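Poly-gamma-glutamate hydrolase (PDB 3A9L) is a bacteriophage zinc peptidase that hydrolyses the gamma-glutamyl linkages of bacterial poly-gamma-glutamate. Local coordinates at residues 7-10 with 11-14; 90-93 with 94-98; 118-121 with 122-126; 182-185 with 186-189. All coordinates share one frame; numbering follows the deposited sequence.

Interaction 1: 7-10 with 11-14; sequences YPNI and EALE
Ile10 O takes the N-H of Glu14 in a short bond of 2.6 Å, one of the first i to i+4 links of helix 10-16; Leu13 N returns to Asn9 O at 3.2 Å. Asn9 also acts through its side chain. OD1 accepts from Ala12 N at 2.9 Å in a nearly straight bond (N-H...O 172°), because chi1 of 53° tucks CG between the backbone N and the carbonyl carbon and so folds the amide back over the turn. This is a classic asparagine N-cap, and a short polar side chain suits it: an amide oxygen takes over an N-H that has no helical carbonyl before it. A second one, Ile10 N, is taken up by Asp85.

The apolar side of the turn is made by Tyr7, whose ring lies flat against the backbone of Leu13. Leu13 CA sits over one ring face, 3.5 Å from the centroid, in a CH-pi contact, while Leu13 CG touches Tyr7 CD2 at 3.6 Å. Pro8 CD rests on Ala12 CB at 3.8 Å, where the small methyl lets the pyrrolidine ring come close. Ile10 and Leu13 lie side by side and continue onto Phe66 of strand 62-68. Glu14 carries its carboxylate outward to a salt bridge with Arg29 of the second subunit, its CG grazing Ile10 CG2 on the way.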
ATOM      1  N   TYR A   7     -21.318   8.754   6.709  1.00 29.96           N
ATOM      2  CA  TYR A   7     -20.681   9.699   5.788  1.00 28.52           C
ATOM      3  C   TYR A   7     -21.164   9.504   4.350  1.00 26.70           C
ATOM      4  O   TYR A   7     -21.268   8.383   3.902  1.00 26.07           O
ATOM      5  CB  TYR A   7     -19.153   9.630   5.883  1.00 28.27           C
ATOM      6  CG  TYR A   7     -18.622   9.723   7.303  1.00 28.03           C
ATOM      7  CD1 TYR A   7     -18.550  10.957   7.978  1.00 28.20           C
ATOM      8  CD2 TYR A   7     -18.203   8.577   7.979  1.00 26.66           C
ATOM      9  CE1 TYR A   7     -18.075  11.037   9.294  1.00 29.11           C
ATOM     10  CE2 TYR A   7     -17.688   8.653   9.305  1.00 30.70           C
ATOM     11  CZ  TYR A   7     -17.637   9.889   9.951  1.00 31.61           C
ATOM     12  OH  TYR A   7     -17.167   9.967  11.267  1.00 31.14           O
ATOM     13  N   PRO A   8     -21.516  10.608   3.657  1.00 26.11           N
ATOM     14  CA  PRO A   8     -22.039  10.592   2.290  1.00 24.91           C
ATOM     15  C   PRO A   8     -20.982  10.252   1.282  1.00 23.72           C
ATOM     16  O   PRO A   8     -21.286   9.882   0.142  1.00 23.97           O
ATOM     17  CB  PRO A   8     -22.508  12.026   2.074  1.00 24.66           C
ATOM     18  CG  PRO A   8     -21.874  12.819   3.106  1.00 26.04           C
ATOM     19  CD  PRO A   8     -21.739  11.921   4.285  1.00 25.98           C
ATOM     20  N   ASN A   9     -19.744  10.374   1.714  1.00 23.29           N
ATOM     21  CA  ASN A   9     -18.603  10.042   0.886  1.00 23.47           C
ATOM     22  C   ASN A   9     -17.360  10.019   1.768  1.00 23.50           C
ATOM     23  O   ASN A   9     -17.417  10.333   2.967  1.00 23.95           O
ATOM     24  CB  ASN A   9     -18.449  11.123  -0.159  1.00 23.67           C
ATOM     25  CG  ASN A   9     -18.393  12.492   0.455  1.00 23.07           C
ATOM     26  OD1 ASN A   9     -17.460  12.822   1.185  1.00 20.89           O
ATOM     27  ND2 ASN A   9     -19.396  13.304   0.161  1.00 23.62           N
ATOM     28  N   ILE A  10     -16.215   9.764   1.154  1.00 23.80           N
ATOM     29  CA  ILE A  10     -14.991   9.526   1.919  1.00 23.36           C
ATOM     30  C   ILE A  10     -14.305  10.792   2.422  1.00 24.56           C
ATOM     31  O   ILE A  10     -13.614  10.741   3.463  1.00 24.43           O
ATOM     32  CB  ILE A  10     -14.024   8.599   1.136  1.00 23.62           C
ATOM     33  CG1 ILE A  10     -14.628   7.194   1.041  1.00 22.38           C
ATOM     34  CG2 ILE A  10     -12.612   8.576   1.761  1.00 21.28           C
ATOM     35  CD1 ILE A  10     -14.543   6.317   2.319  1.00 19.67           C
ATOM     36  N   GLU A  11     -14.487  11.912   1.705  1.00 24.94           N
ATOM     37  CA  GLU A  11     -14.049  13.223   2.207  1.00 26.65           C
ATOM     38  C   GLU A  11     -14.680  13.499   3.578  1.00 26.44           C
ATOM     39  O   GLU A  11     -13.968  13.707   4.578  1.00 27.22           O
ATOM     40  CB  GLU A  11     -14.440  14.345   1.226  1.00 26.48           C
ATOM     41  CG  GLU A  11     -13.581  14.446  -0.025  1.00 28.40           C
ATOM     42  CD  GLU A  11     -13.897  13.401  -1.089  1.00 30.61           C
ATOM     43  OE1 GLU A  11     -14.944  12.697  -0.997  1.00 29.56           O
ATOM     44  OE2 GLU A  11     -13.097  13.324  -2.046  1.00 32.02           O
ATOM     45  N   ALA A  12     -16.015  13.476   3.630  1.00 26.50           N
ATOM     46  CA  ALA A  12     -16.739  13.652   4.885  1.00 26.39           C
ATOM     47  C   ALA A  12     -16.227  12.713   5.978  1.00 26.40           C
ATOM     48  O   ALA A  12     -16.035  13.117   7.130  1.00 27.10           O
ATOM     49  CB  ALA A  12     -18.236  13.440   4.660  1.00 26.01           C
ATOM     50  N   LEU A  13     -16.011  11.449   5.607  1.00 26.00           N
ATOM     51  CA  LEU A  13     -15.428  10.466   6.503  1.00 25.12           C
ATOM     52  C   LEU A  13     -14.029  10.862   6.949  1.00 25.03           C
ATOM     53  O   LEU A  13     -13.739  10.889   8.139  1.00 26.49           O
ATOM     54  CB  LEU A  13     -15.388   9.077   5.834  1.00 25.34           C
ATOM     55  CG  LEU A  13     -14.947   7.905   6.728  1.00 24.31           C
ATOM     56  CD1 LEU A  13     -15.461   6.604   6.210  1.00 26.41           C
ATOM     57  CD2 LEU A  13     -13.465   7.799   6.860  1.00 23.95           C
ATOM     58  N   GLU A  14     -13.160  11.166   5.993  1.00 24.89           N
ATOM     59  CA  GLU A  14     -11.780  11.493   6.308  1.00 24.88           C
ATOM     60  C   GLU A  14     -11.673  12.770   7.157  1.00 25.67           C
ATOM     61  O   GLU A  14     -10.830  12.872   8.085  1.00 24.03           O
ATOM     62  CB  GLU A  14     -10.982  11.593   5.006  1.00 25.03           C
ATOM     63  CG  GLU A  14     -10.718  10.191   4.454  1.00 23.94           C
ATOM     64  CD  GLU A  14      -9.540  10.102   3.463  1.00 24.60           C
ATOM     65  OE1 GLU A  14      -8.783  11.082   3.328  1.00 23.82           O
ATOM     66  OE2 GLU A  14      -9.365   9.020   2.846  1.00 23.80           O
TER

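Interaction 2: 90-93 with 94-98; sequences VCML and SKHTD
Ser94 turns its hydroxyl back onto the turn before it: OG, held between the backbone N and the carbonyl carbon by chi1 of 74°, donates to Cys91 O at 2.7 Å. A serine is short enough to reach a carbonyl one turn earlier, and this bond supplements the weak one from Ser94 N to Val90 O.

At Lys95 the bonding pattern tightens to i to i+3, its N-H reaching Met92 O at 2.9 Å and Cys91 O only weakly. The aliphatic part of the lysine runs over Cys91 O, with CG 3.2 Å from it, and the bends at chi2 and chi4 bring NZ to 3.1 Å from Cys91 SG.

His96 closes the turn with two donors. Its backbone N bonds to Leu93 O at 3.1 Å, and ND1 reaches Met92 O at 2.7 Å, with the oxygen lying in the ring plane. Met92 CE approaches the ring at CE1, 3.5 Å away, and the sulfur lies at its edge. Beyond the turn NE2 is hydrogen-bonded to Ser62, so both imidazole nitrogens of this buried ring are used, while Met92 and Cys91 also pack on the second subunit.

Met92 O thus receives Lys95 N and His96 ND1 from opposite faces of its plane, which fixes the ring's rotation and means that ND1 bears a proton; the ammonium beside Cys91 SG might lower the pKa of the thiol somewhat.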
ATOM      1  N   VAL A  90      -9.826   5.311  -6.597  1.00 17.28           N
ATOM      2  CA  VAL A  90     -10.236   5.775  -7.916  1.00 18.66           C
ATOM      3  C   VAL A  90      -9.056   5.868  -8.880  1.00 17.82           C
ATOM      4  O   VAL A  90      -9.199   5.576 -10.068  1.00 18.51           O
ATOM      5  CB  VAL A  90     -10.887   7.172  -7.819  1.00 18.40           C
ATOM      6  CG1 VAL A  90     -11.360   7.664  -9.168  1.00 19.52           C
ATOM      7  CG2 VAL A  90     -12.041   7.166  -6.806  1.00 19.55           C
ATOM      8  N   CYS A  91      -7.906   6.299  -8.377  1.00 18.30           N
ATOM      9  CA  CYS A  91      -6.714   6.320  -9.202  1.00 19.44           C
ATOM     10  C   CYS A  91      -6.339   4.858  -9.537  1.00 18.85           C
ATOM     11  O   CYS A  91      -6.146   4.510 -10.687  1.00 20.37           O
ATOM     12  CB  CYS A  91      -5.599   7.099  -8.505  1.00 18.37           C
ATOM     13  SG  CYS A  91      -4.175   7.442  -9.524  1.00 27.75           S
ATOM     14  N   MET A  92      -6.268   3.994  -8.538  1.00 19.03           N
ATOM     15  CA  MET A  92      -5.943   2.583  -8.763  1.00 18.88           C
ATOM     16  C   MET A  92      -6.916   1.923  -9.741  1.00 19.83           C
ATOM     17  O   MET A  92      -6.507   1.338 -10.736  1.00 20.34           O
ATOM     18  CB  MET A  92      -5.918   1.817  -7.433  1.00 18.17           C
ATOM     19  CG  MET A  92      -4.697   2.106  -6.612  1.00 20.19           C
ATOM     20  SD  MET A  92      -3.250   1.335  -7.388  1.00 20.95           S
ATOM     21  CE  MET A  92      -3.492  -0.384  -7.035  1.00 18.77           C
ATOM     22  N   LEU A  93      -8.217   2.066  -9.499  1.00 20.16           N
ATOM     23  CA  LEU A  93      -9.180   1.425 -10.408  1.00 20.31           C
ATOM     24  C   LEU A  93      -8.911   1.773 -11.869  1.00 20.43           C
ATOM     25  O   LEU A  93      -8.886   0.876 -12.723  1.00 20.21           O
ATOM     26  CB  LEU A  93     -10.634   1.731 -10.015  1.00 19.05           C
ATOM     27  CG  LEU A  93     -11.264   0.724  -9.024  1.00 17.71           C
ATOM     28  CD1 LEU A  93     -11.550  -0.533  -9.777  1.00 18.81           C
ATOM     29  CD2 LEU A  93     -10.344   0.428  -7.832  1.00 18.91           C
ATOM     30  N   SER A  94      -8.676   3.058 -12.139  1.00 21.26           N
ATOM     31  CA  SER A  94      -8.503   3.578 -13.488  1.00 21.94           C
ATOM     32  C   SER A  94      -7.251   3.074 -14.178  1.00 22.63           C
ATOM     33  O   SER A  94      -7.128   3.207 -15.408  1.00 22.61           O
ATOM     34  CB  SER A  94      -8.441   5.106 -13.467  1.00 20.91           C
ATOM     35  OG  SER A  94      -7.173   5.502 -12.940  1.00 24.90           O
ATOM     36  N   LYS A  95      -6.323   2.538 -13.385  1.00 22.93           N
ATOM     37  CA  LYS A  95      -5.039   2.014 -13.883  1.00 23.61           C
ATOM     38  C   LYS A  95      -5.061   0.495 -14.141  1.00 23.60           C
ATOM     39  O   LYS A  95      -4.050  -0.124 -14.520  1.00 24.37           O
ATOM     40  CB  LYS A  95      -3.917   2.396 -12.906  1.00 24.25           C
ATOM     41  CG  LYS A  95      -3.742   3.894 -12.658  1.00 24.75           C
ATOM     42  CD  LYS A  95      -3.546   4.673 -13.956  1.00 27.97           C
ATOM     43  CE  LYS A  95      -2.963   6.069 -13.690  1.00 26.18           C
ATOM     44  NZ  LYS A  95      -3.581   6.733 -12.511  1.00 26.83           N
ATOM     45  N   HIS A  96      -6.235  -0.107 -13.960  1.00 23.34           N
ATOM     46  CA  HIS A  96      -6.387  -1.539 -14.193  1.00 23.00           C
ATOM     47  C   HIS A  96      -7.534  -1.844 -15.135  1.00 23.49           C
ATOM     48  O   HIS A  96      -8.631  -1.292 -15.011  1.00 22.42           O
ATOM     49  CB  HIS A  96      -6.625  -2.292 -12.891  1.00 22.34           C
ATOM     50  CG  HIS A  96      -5.514  -2.152 -11.916  1.00 21.46           C
ATOM     51  ND1 HIS A  96      -5.354  -1.037 -11.131  1.00 20.27           N
ATOM     52  CD2 HIS A  96      -4.501  -2.990 -11.596  1.00 19.77           C
ATOM     53  CE1 HIS A  96      -4.285  -1.192 -10.371  1.00 20.73           C
ATOM     54  NE2 HIS A  96      -3.743  -2.361 -10.648  1.00 19.23           N
ATOM     55  N   THR A  97      -7.278  -2.767 -16.052  1.00 22.77           N
ATOM     56  CA  THR A  97      -8.329  -3.241 -16.947  1.00 23.22           C
ATOM     57  C   THR A  97      -9.520  -3.817 -16.220  1.00 22.97           C
ATOM     58  O   THR A  97     -10.659  -3.490 -16.546  1.00 23.34           O
ATOM     59  CB  THR A  97      -7.807  -4.319 -17.882  1.00 22.94           C
ATOM     60  OG1 THR A  97      -6.594  -3.844 -18.470  1.00 22.14           O
ATOM     61  CG2 THR A  97      -8.858  -4.636 -19.013  1.00 23.39           C
ATOM     62  N   ASP A  98      -9.232  -4.698 -15.263  1.00 22.14           N
ATOM     63  CA  ASP A  98     -10.234  -5.478 -14.591  1.00 21.73           C
ATOM     64  C   ASP A  98     -10.175  -5.196 -13.105  1.00 20.66           C
ATOM     65  O   ASP A  98      -9.155  -4.734 -12.600  1.00 20.03           O
ATOM     66  CB  ASP A  98     -10.021  -6.968 -14.874  1.00 21.16           C
ATOM     67  CG  ASP A  98     -10.227  -7.316 -16.337  1.00 22.84           C
ATOM     68  OD1 ASP A  98     -11.304  -7.006 -16.889  1.00 27.03           O
ATOM     69  OD2 ASP A  98      -9.319  -7.894 -16.961  1.00 24.23           O
TER

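Interaction 3: 118-121 with 122-126; sequences LNTE and LRNLI
From Asn119 onward the backbone winds directly into helix 120-132, with Arg123 N on Asn119 O and Asn124 N on Thr120 O, both at 2.7 Å, and Leu125 N on Glu121 O at 3.1 Å. Asn119 is the N-cap. With CG anti to the backbone N (chi1 -170°), its amide swings under the first turn and OD1 accepts from Leu122 N at 3.2 Å; the donor stands well above the carbonyl plane, 61° out of it. The amide has a second use, since ND2 makes a weak hydrogen bond to Tyr206, and it also brushes Leu122 CB.

On the outer side Thr120 and Arg123 point the same way. Thr120 CG2, the methyl of a beta-branched residue, lies over one face of the guanidinium, 3.3 Å from Arg123 NH2. The edge of the same group grips Asn124 OD1 side-on, through NE at 3.0 Å and NH2 at 2.7 Å, so one oxygen near the guanidinium plane receives two N-H groups and holds the group's rotation. Glu121 runs beside Leu125; its CG, trans to the backbone N (chi1 -174°), lies 3.8 Å from Leu125 CD1.

Leu122 and Ile126 turn inward onto Val162, where bulky apolar residues fill the space between helix and sheet. The helix that Asn119 caps is the connection of a beta-alpha-beta unit, here between the parallel strands 113-116 and 138-139.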
ATOM      1  N   LEU A 118     -20.483  -5.720 -13.890  1.00 20.81           N
ATOM      2  CA  LEU A 118     -20.710  -5.699 -15.353  1.00 21.38           C
ATOM      3  C   LEU A 118     -19.795  -6.641 -16.122  1.00 21.88           C
ATOM      4  O   LEU A 118     -20.061  -6.943 -17.284  1.00 22.57           O
ATOM      5  CB  LEU A 118     -20.615  -4.262 -15.920  1.00 21.37           C
ATOM      6  CG  LEU A 118     -21.781  -3.331 -15.534  1.00 20.27           C
ATOM      7  CD1 LEU A 118     -21.427  -1.901 -15.839  1.00 21.15           C
ATOM      8  CD2 LEU A 118     -23.143  -3.763 -16.178  1.00 23.21           C
ATOM      9  N   ASN A 119     -18.724  -7.137 -15.495  1.00 21.92           N
ATOM     10  CA  ASN A 119     -17.906  -8.150 -16.171  1.00 21.11           C
ATOM     11  C   ASN A 119     -18.557  -9.543 -16.115  1.00 20.49           C
ATOM     12  O   ASN A 119     -18.262 -10.322 -15.232  1.00 20.10           O
ATOM     13  CB  ASN A 119     -16.478  -8.182 -15.615  1.00 21.10           C
ATOM     14  CG  ASN A 119     -15.548  -9.051 -16.455  1.00 21.86           C
ATOM     15  OD1 ASN A 119     -15.997  -9.855 -17.274  1.00 20.72           O
ATOM     16  ND2 ASN A 119     -14.248  -8.892 -16.254  1.00 17.93           N
ATOM     17  N   THR A 120     -19.435  -9.833 -17.078  1.00 19.96           N
ATOM     18  CA  THR A 120     -20.354 -10.974 -16.993  1.00 20.69           C
ATOM     19  C   THR A 120     -19.589 -12.253 -17.079  1.00 21.30           C
ATOM     20  O   THR A 120     -19.897 -13.202 -16.344  1.00 20.76           O
ATOM     21  CB  THR A 120     -21.368 -11.031 -18.159  1.00 21.20           C
ATOM     22  OG1 THR A 120     -21.881  -9.725 -18.426  1.00 19.93           O
ATOM     23  CG2 THR A 120     -22.524 -11.964 -17.805  1.00 21.57           C
ATOM     24  N   GLU A 121     -18.612 -12.261 -17.987  1.00 21.70           N
ATOM     25  CA  GLU A 121     -17.767 -13.421 -18.212  1.00 22.96           C
ATOM     26  C   GLU A 121     -16.957 -13.847 -17.000  1.00 22.19           C
ATOM     27  O   GLU A 121     -17.011 -15.003 -16.644  1.00 23.69           O
ATOM     28  CB  GLU A 121     -16.848 -13.223 -19.392  1.00 23.71           C
ATOM     29  CG  GLU A 121     -16.074 -14.494 -19.710  1.00 26.69           C
ATOM     30  CD  GLU A 121     -14.963 -14.262 -20.697  1.00 32.08           C
ATOM     31  OE1 GLU A 121     -14.974 -13.202 -21.380  1.00 34.41           O
ATOM     32  OE2 GLU A 121     -14.084 -15.153 -20.779  1.00 33.90           O
ATOM     33  N   LEU A 122     -16.212 -12.924 -16.393  1.00 21.80           N
ATOM     34  CA  LEU A 122     -15.535 -13.160 -15.125  1.00 21.19           C
ATOM     35  C   LEU A 122     -16.506 -13.385 -13.961  1.00 21.77           C
ATOM     36  O   LEU A 122     -16.243 -14.240 -13.113  1.00 22.92           O
ATOM     37  CB  LEU A 122     -14.583 -12.020 -14.792  1.00 20.24           C
ATOM     38  CG  LEU A 122     -13.588 -12.245 -13.627  1.00 17.80           C
ATOM     39  CD1 LEU A 122     -12.745 -13.523 -13.826  1.00 14.87           C
ATOM     40  CD2 LEU A 122     -12.723 -11.007 -13.485  1.00 19.63           C
ATOM     41  N   ARG A 123     -17.596 -12.609 -13.900  1.00 22.06           N
ATOM     42  CA  ARG A 123     -18.726 -12.903 -12.975  1.00 22.06           C
ATOM     43  C   ARG A 123     -19.182 -14.379 -13.011  1.00 23.32           C
ATOM     44  O   ARG A 123     -19.215 -15.036 -11.954  1.00 24.32           O
ATOM     45  CB  ARG A 123     -19.934 -11.967 -13.210  1.00 22.06           C
ATOM     46  CG  ARG A 123     -21.121 -12.254 -12.291  1.00 19.77           C
ATOM     47  CD  ARG A 123     -22.434 -11.772 -12.885  1.00 20.23           C
ATOM     48  NE  ARG A 123     -22.878 -12.654 -13.972  1.00 17.50           N
ATOM     49  CZ  ARG A 123     -24.059 -12.568 -14.563  1.00 17.73           C
ATOM     50  NH1 ARG A 123     -24.889 -11.619 -14.192  1.00 21.24           N
ATOM     51  NH2 ARG A 123     -24.387 -13.407 -15.557  1.00 19.35           N
ATOM     52  N   ASN A 124     -19.559 -14.878 -14.198  1.00 23.11           N
ATOM     53  CA  ASN A 124     -19.975 -16.273 -14.369  1.00 23.25           C
ATOM     54  C   ASN A 124     -18.881 -17.279 -13.962  1.00 23.78           C
ATOM     55  O   ASN A 124     -19.158 -18.317 -13.348  1.00 23.26           O
ATOM     56  CB  ASN A 124     -20.433 -16.562 -15.806  1.00 23.45           C
ATOM     57  CG  ASN A 124     -21.694 -15.776 -16.212  1.00 23.71           C
ATOM     58  OD1 ASN A 124     -22.446 -15.301 -15.362  1.00 28.37           O
ATOM     59  ND2 ASN A 124     -21.922 -15.651 -17.514  1.00 20.92           N
ATOM     60  N   LEU A 125     -17.644 -16.966 -14.322  1.00 23.39           N
ATOM     61  CA  LEU A 125     -16.490 -17.847 -14.035  1.00 23.94           C
ATOM     62  C   LEU A 125     -16.242 -18.061 -12.551  1.00 23.35           C
ATOM     63  O   LEU A 125     -16.027 -19.181 -12.113  1.00 21.96           O
ATOM     64  CB  LEU A 125     -15.254 -17.345 -14.781  1.00 22.81           C
ATOM     65  CG  LEU A 125     -15.446 -17.594 -16.293  1.00 25.44           C
ATOM     66  CD1 LEU A 125     -14.450 -16.830 -17.180  1.00 25.10           C
ATOM     67  CD2 LEU A 125     -15.397 -19.094 -16.592  1.00 25.86           C
ATOM     68  N   ILE A 126     -16.330 -16.979 -11.781  1.00 23.53           N
ATOM     69  CA  ILE A 126     -16.138 -17.013 -10.323  1.00 22.60           C
ATOM     70  C   ILE A 126     -17.254 -17.819  -9.650  1.00 22.78           C
ATOM     71  O   ILE A 126     -17.047 -18.507  -8.655  1.00 21.62           O
ATOM     72  CB  ILE A 126     -16.069 -15.573  -9.759  1.00 22.60           C
ATOM     73  CG1 ILE A 126     -14.784 -14.928 -10.239  1.00 22.65           C
ATOM     74  CG2 ILE A 126     -16.165 -15.558  -8.229  1.00 21.74           C
ATOM     75  CD1 ILE A 126     -14.624 -13.418  -9.956  1.00 26.20           C
TER

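Interaction 4: 182-185 with 186-189; sequences KANR and GNVT
The side-chain amides of Asn184 and Asn187 meet across the turn with their planes 62° apart, the ND2 edge of Asn187 directed at Asn184 OD1. The separation of ND2 and OD1 is modelled as 2.5 Å, very short, so the exact distance is doubtful; the N-H...O angle of 165° is in keeping with a hydrogen bond. The amide of Asn184 is further defined by its other end, for ND2 donates to Gln176 O and Asp179 O, leaving OD1 as the acceptor for Asn187. A third flat group, the guanidinium of Arg185, has Lys182 CA over the centre of one face, 3.2 Å above the plane, and its NE donates to Trp180 O.

The backbone here makes a type I beta turn from Asn184 to Asn187, closed by Asn187 N to Asn184 O at 3.2 Å, with the donor standing above the carbonyl plane. Asparagine suits both ends, because a short amide can bridge residues that the turn has already brought together. Gly186 occupies the third position with phi -81°, in the ordinary right-handed helical region; its N-H donates to a water at 2.9 Å that also reaches Ala183 O.

Val188 CG1 lies 3.7 Å from Arg185 O, and the side chain also packs on Phe175. Thr189 then caps helix 190-209, its OG1 accepting from Phe192 N while bonding to Ala173 O.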
ATOM      1  N   LYS A 182     -10.667 -10.532  15.759  1.00 33.23           N
ATOM      2  CA  LYS A 182      -9.420 -10.074  15.134  1.00 33.33           C
ATOM      3  C   LYS A 182      -8.279 -10.976  15.552  1.00 33.03           C
ATOM      4  O   LYS A 182      -7.443 -11.365  14.725  1.00 32.48           O
ATOM      5  CB  LYS A 182      -9.100  -8.603  15.470  1.00 33.37           C
ATOM      6  CG  LYS A 182      -8.302  -7.851  14.372  1.00 33.01           C
ATOM      7  CD  LYS A 182      -6.772  -8.097  14.420  1.00 33.63           C
ATOM      8  CE  LYS A 182      -6.119  -7.995  13.033  1.00 34.06           C
ATOM      9  NZ  LYS A 182      -6.327  -6.663  12.391  1.00 37.65           N
ATOM     10  N   ALA A 183      -8.286 -11.328  16.840  1.00 32.89           N
ATOM     11  CA  ALA A 183      -7.206 -12.075  17.466  1.00 32.57           C
ATOM     12  C   ALA A 183      -7.019 -13.405  16.766  1.00 32.21           C
ATOM     13  O   ALA A 183      -5.934 -13.986  16.745  1.00 32.66           O
ATOM     14  CB  ALA A 183      -7.537 -12.286  18.938  1.00 32.96           C
ATOM     15  N   ASN A 184      -8.108 -13.861  16.173  1.00 32.60           N
ATOM     16  CA  ASN A 184      -8.179 -15.154  15.537  1.00 32.03           C
ATOM     17  C   ASN A 184      -8.253 -15.133  14.014  1.00 31.53           C
ATOM     18  O   ASN A 184      -8.449 -16.166  13.396  1.00 31.98           O
ATOM     19  CB  ASN A 184      -9.395 -15.903  16.071  1.00 32.30           C
ATOM     20  CG  ASN A 184      -9.340 -17.370  15.745  1.00 32.63           C
ATOM     21  OD1 ASN A 184      -8.352 -18.040  16.050  1.00 33.74           O
ATOM     22  ND2 ASN A 184     -10.377 -17.874  15.092  1.00 32.44           N
ATOM     23  N   ARG A 185      -8.096 -13.971  13.397  1.00 30.69           N
ATOM     24  CA  ARG A 185      -8.207 -13.897  11.933  1.00 30.50           C
ATOM     25  C   ARG A 185      -6.985 -14.434  11.181  1.00 30.24           C
ATOM     26  O   ARG A 185      -6.997 -14.552   9.952  1.00 30.54           O
ATOM     27  CB  ARG A 185      -8.586 -12.472  11.490  1.00 29.31           C
ATOM     28  CG  ARG A 185     -10.065 -12.230  11.664  1.00 30.20           C
ATOM     29  CD  ARG A 185     -10.387 -10.768  11.610  1.00 25.42           C
ATOM     30  NE  ARG A 185     -11.425 -10.412  12.566  1.00 25.17           N
ATOM     31  CZ  ARG A 185     -11.727  -9.161  12.901  1.00 21.05           C
ATOM     32  NH1 ARG A 185     -11.094  -8.128  12.330  1.00 20.71           N
ATOM     33  NH2 ARG A 185     -12.660  -8.949  13.795  1.00 23.96           N
ATOM     34  N   GLY A 186      -5.934 -14.779  11.928  1.00 30.20           N
ATOM     35  CA  GLY A 186      -4.805 -15.465  11.349  1.00 29.44           C
ATOM     36  C   GLY A 186      -4.990 -16.957  11.175  1.00 29.37           C
ATOM     37  O   GLY A 186      -4.124 -17.620  10.609  1.00 29.63           O
ATOM     38  N   ASN A 187      -6.129 -17.474  11.632  1.00 29.31           N
ATOM     39  CA  ASN A 187      -6.365 -18.903  11.764  1.00 28.85           C
ATOM     40  C   ASN A 187      -7.533 -19.303  10.860  1.00 28.66           C
ATOM     41  O   ASN A 187      -8.696 -19.260  11.273  1.00 28.47           O
ATOM     42  CB  ASN A 187      -6.674 -19.269  13.241  1.00 28.73           C
ATOM     43  CG  ASN A 187      -5.584 -18.808  14.211  1.00 29.58           C
ATOM     44  OD1 ASN A 187      -4.409 -18.815  13.876  1.00 26.36           O
ATOM     45  ND2 ASN A 187      -5.989 -18.381  15.418  1.00 27.33           N
ATOM     46  N   VAL A 188      -7.209 -19.697   9.628  1.00 27.43           N
ATOM     47  CA  VAL A 188      -8.212 -19.825   8.584  1.00 27.47           C
ATOM     48  C   VAL A 188      -8.457 -21.294   8.256  1.00 27.94           C
ATOM     49  O   VAL A 188      -7.626 -22.158   8.556  1.00 28.25           O
ATOM     50  CB  VAL A 188      -7.826 -18.975   7.351  1.00 27.65           C
ATOM     51  CG1 VAL A 188      -7.571 -17.516   7.800  1.00 25.39           C
ATOM     52  CG2 VAL A 188      -6.587 -19.540   6.673  1.00 26.98           C
ATOM     53  N   THR A 189      -9.614 -21.583   7.685  1.00 27.47           N
ATOM     54  CA  THR A 189     -10.046 -22.961   7.487  1.00 26.43           C
ATOM     55  C   THR A 189      -9.756 -23.378   6.061  1.00 26.78           C
ATOM     56  O   THR A 189      -9.310 -22.570   5.236  1.00 27.15           O
ATOM     57  CB  THR A 189     -11.562 -23.107   7.654  1.00 26.56           C
ATOM     58  OG1 THR A 189     -12.204 -22.301   6.651  1.00 24.98           O
ATOM     59  CG2 THR A 189     -12.019 -22.694   9.035  1.00 25.93           C
TER
HETATM   60  O   HOH W   1      -4.928 -14.769  14.689  1.00 34.22           O

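Each contact lies within one continuous stretch, so all four are local and follow one another in series; none nests in or crosses another. Interaction 1 starts helix 10-16 and lays it against strands 23-29 and 62-68. Interaction 2 lies at the C-terminal part of helix 87-94 and leads into strand 98-105, and Lys95 of the second subunit meets Glu14 of interaction 1, so both take part in the dimer. Interaction 3 opens helix 120-132 and touches interaction 2, where Asp98 packs on Asn119. Interaction 4, on the opposite side of the chain's centre from interactions 2 and 3, turns the loop after helix 168-173 into helix 190-209, which packs on the helix opened by interaction 3.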